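Local atomic coordinates of cytochrome c-550 (Paracoccus denitrificans, PDB entry 1COT), a protein that probably carries electrons between redox partners of the respiratory chain, using a covalently bound heme c whose iron is coordinated by the protein. Residues 21-26 and 38-43. Numbering follows the deposited sequence.
Sequences IQAPDG and NLYGVV
A near-trans first torsion at N38 (chi1 179°), with OD1 almost eclipsing CA (chi2 -2°), swings its amide to the backbone of Q22, while a similar first torsion at Y40 (chi1 170°) lays one face of its ring against A23 and P24. N38 opens an Asx turn in the class I cytochrome c fold, in the loop between strand 21-22 and helix 57-65, well after the Cys-X-X-Cys-His heme motif. Its amide pairs with both backbone polar groups of Q22: the Q22 N-H points to N38 OD1 (2.9 Å), and N38 ND2 donates to Q22 O at 2.8 Å, nearly straight and in the carbonyl plane on a lone pair. N38 OD1 also accepts from Y40 N (3.0 Å), which comes from the opposite face of the amide plane to Q22 N; three bonds thus fix the rotation of the amide. The polar end of the Q22 side chain turns instead to D28. A type II turn from L39 to V42 continues the chain, and L39, beside the axial ligand H19, touches the heme. I21 CG2 packs 3.9 Å from Y40 CB, near the plane of the ring at its edge. Two CH-pi contacts share one face of the tyrosine: A23 CA stands 4.0 Å and P24 CD 3.8 Å from the Y40 ring centroid, both offset toward the rim, P24 CD the more so, 3.4 Å from Y40 CE1.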
ATOM      1  N   ILE A  21       8.558   3.255  -6.412  1.00 10.88           N
ATOM      2  CA  ILE A  21       9.054   3.641  -5.101  1.00 10.08           C
ATOM      3  C   ILE A  21       9.976   4.807  -5.472  1.00 10.67           C
ATOM      4  O   ILE A  21      11.071   4.573  -5.978  1.00 13.44           O
ATOM      5  CB  ILE A  21       9.781   2.536  -4.318  1.00 15.04           C
ATOM      6  CG1 ILE A  21       8.762   1.437  -3.987  1.00 11.39           C
ATOM      7  CG2 ILE A  21      10.345   3.112  -3.020  1.00 10.62           C
ATOM      8  CD1 ILE A  21       9.362   0.328  -3.124  1.00 13.41           C
ATOM      9  N   GLN A  22       9.548   6.055  -5.294  1.00  9.28           N
ATOM     10  CA  GLN A  22      10.363   7.211  -5.650  1.00 12.87           C
ATOM     11  C   GLN A  22      10.426   8.199  -4.506  1.00 16.01           C
ATOM     12  O   GLN A  22       9.399   8.593  -3.946  1.00 13.24           O
ATOM     13  CB  GLN A  22       9.783   7.898  -6.892  1.00 15.84           C
ATOM     14  CG  GLN A  22      10.633   9.048  -7.464  1.00 16.93           C
ATOM     15  CD  GLN A  22       9.832   9.711  -8.565  1.00 17.42           C
ATOM     16  OE1 GLN A  22       8.980  10.566  -8.295  1.00 25.06           O
ATOM     17  NE2 GLN A  22      10.075   9.291  -9.805  1.00 20.82           N
ATOM     18  N   ALA A  23      11.659   8.562  -4.168  1.00 13.36           N
ATOM     19  CA  ALA A  23      11.934   9.482  -3.091  1.00 14.75           C
ATOM     20  C   ALA A  23      11.380  10.843  -3.436  1.00 10.80           C
ATOM     21  O   ALA A  23      11.185  11.182  -4.603  1.00 14.57           O
ATOM     22  CB  ALA A  23      13.418   9.508  -2.776  1.00 15.27           C
ATOM     23  N   PRO A  24      11.124  11.600  -2.382  1.00 16.65           N
ATOM     24  CA  PRO A  24      10.573  12.926  -2.524  1.00 24.53           C
ATOM     25  C   PRO A  24      11.388  13.827  -3.426  1.00 32.03           C
ATOM     26  O   PRO A  24      10.842  14.711  -4.089  1.00 26.90           O
ATOM     27  CB  PRO A  24      10.293  13.471  -1.122  1.00 25.58           C
ATOM     28  CG  PRO A  24      10.446  12.281  -0.184  1.00 25.29           C
ATOM     29  CD  PRO A  24      11.186  11.190  -0.955  1.00 20.81           C
ATOM     30  N   ASP A  25      12.694  13.573  -3.473  1.00 20.09           N
ATOM     31  CA  ASP A  25      13.600  14.334  -4.305  1.00 24.98           C
ATOM     32  C   ASP A  25      13.481  13.895  -5.758  1.00 31.01           C
ATOM     33  O   ASP A  25      14.181  14.422  -6.625  1.00 44.51           O
ATOM     34  CB  ASP A  25      15.066  14.190  -3.830  1.00 30.75           C
ATOM     35  CG  ASP A  25      15.745  12.894  -4.203  1.00 28.66           C
ATOM     36  OD1 ASP A  25      14.895  11.919  -4.391  1.00 33.26           O
ATOM     37  OD2 ASP A  25      16.950  12.764  -4.298  1.00 74.73           O
ATOM     38  N   GLY A  26      12.637  12.902  -6.042  1.00 23.11           N
ATOM     39  CA  GLY A  26      12.494  12.419  -7.406  1.00 19.95           C
ATOM     40  C   GLY A  26      13.403  11.227  -7.698  1.00 19.66           C
ATOM     41  O   GLY A  26      13.362  10.681  -8.796  1.00 20.96           O
ATOM     42  N   ASN A  38       2.626   6.034  -5.451  1.00 12.28           N
ATOM     43  CA  ASN A  38       4.030   5.824  -5.147  1.00 10.54           C
ATOM     44  C   ASN A  38       4.051   5.209  -3.744  1.00 10.35           C
ATOM     45  O   ASN A  38       3.358   5.695  -2.849  1.00 11.92           O
ATOM     46  CB  ASN A  38       4.684   7.212  -5.127  1.00 11.02           C
ATOM     47  CG  ASN A  38       6.156   7.212  -4.810  1.00 10.88           C
ATOM     48  OD1 ASN A  38       6.781   6.177  -4.540  1.00 10.95           O
ATOM     49  ND2 ASN A  38       6.716   8.411  -4.843  1.00 16.99           N
ATOM     50  N   LEU A  39       4.831   4.145  -3.545  1.00  7.90           N
ATOM     51  CA  LEU A  39       4.930   3.460  -2.261  1.00 10.72           C
ATOM     52  C   LEU A  39       6.066   3.899  -1.364  1.00 12.53           C
ATOM     53  O   LEU A  39       6.193   3.396  -0.250  1.00 12.70           O
ATOM     54  CB  LEU A  39       4.741   1.931  -2.355  1.00 14.98           C
ATOM     55  CG  LEU A  39       3.404   1.555  -3.004  1.00 13.51           C
ATOM     56  CD1 LEU A  39       3.319   0.041  -3.188  1.00 14.07           C
ATOM     57  CD2 LEU A  39       2.245   2.037  -2.142  1.00 13.15           C
ATOM     58  N   TYR A  40       6.879   4.834  -1.840  1.00 12.77           N
ATOM     59  CA  TYR A  40       7.962   5.296  -1.000  1.00 10.70           C
ATOM     60  C   TYR A  40       7.274   5.916   0.211  1.00 10.49           C
ATOM     61  O   TYR A  40       6.294   6.649   0.067  1.00 10.04           O
ATOM     62  CB  TYR A  40       8.711   6.446  -1.694  1.00 12.52           C
ATOM     63  CG  TYR A  40       9.666   7.058  -0.702  1.00  9.65           C
ATOM     64  CD1 TYR A  40       9.297   8.096   0.158  1.00 15.60           C
ATOM     65  CD2 TYR A  40      10.974   6.580  -0.621  1.00 13.56           C
ATOM     66  CE1 TYR A  40      10.141   8.663   1.112  1.00 14.24           C
ATOM     67  CE2 TYR A  40      11.842   7.138   0.312  1.00 17.85           C
ATOM     68  CZ  TYR A  40      11.442   8.166   1.163  1.00 14.23           C
ATOM     69  OH  TYR A  40      12.333   8.690   2.065  1.00 17.26           O
ATOM     70  N   GLY A  41       7.802   5.605   1.396  1.00  9.02           N
ATOM     71  CA  GLY A  41       7.291   6.108   2.657  1.00  8.26           C
ATOM     72  C   GLY A  41       5.860   5.707   2.970  1.00 15.16           C
ATOM     73  O   GLY A  41       5.176   6.406   3.723  1.00 11.50           O
ATOM     74  N   VAL A  42       5.379   4.590   2.418  1.00  8.62           N
ATOM     75  CA  VAL A  42       3.999   4.191   2.701  1.00 10.24           C
ATOM     76  C   VAL A  42       3.775   3.801   4.148  1.00 10.26           C
ATOM     77  O   VAL A  42       2.711   4.047   4.715  1.00 14.33           O
ATOM     78  CB  VAL A  42       3.428   3.135   1.741  1.00 17.85           C
ATOM     79  CG1 VAL A  42       4.184   1.811   1.889  1.00 10.54           C
ATOM     80  CG2 VAL A  42       1.938   2.936   1.939  1.00 12.35           C
ATOM     81  N   VAL A  43       4.783   3.190   4.768  1.00 10.18           N
ATOM     82  CA  VAL A  43       4.597   2.813   6.159  1.00 11.38           C
ATOM     83  C   VAL A  43       4.594   4.068   7.004  1.00 16.93           C
ATOM     84  O   VAL A  43       5.533   4.866   6.951  1.00 14.89           O
ATOM     85  CB  VAL A  43       5.666   1.838   6.640  1.00 10.64           C
ATOM     86  CG1 VAL A  43       5.360   1.354   8.054  1.00 11.68           C
ATOM     87  CG2 VAL A  43       5.780   0.661   5.677  1.00 14.30           C
TER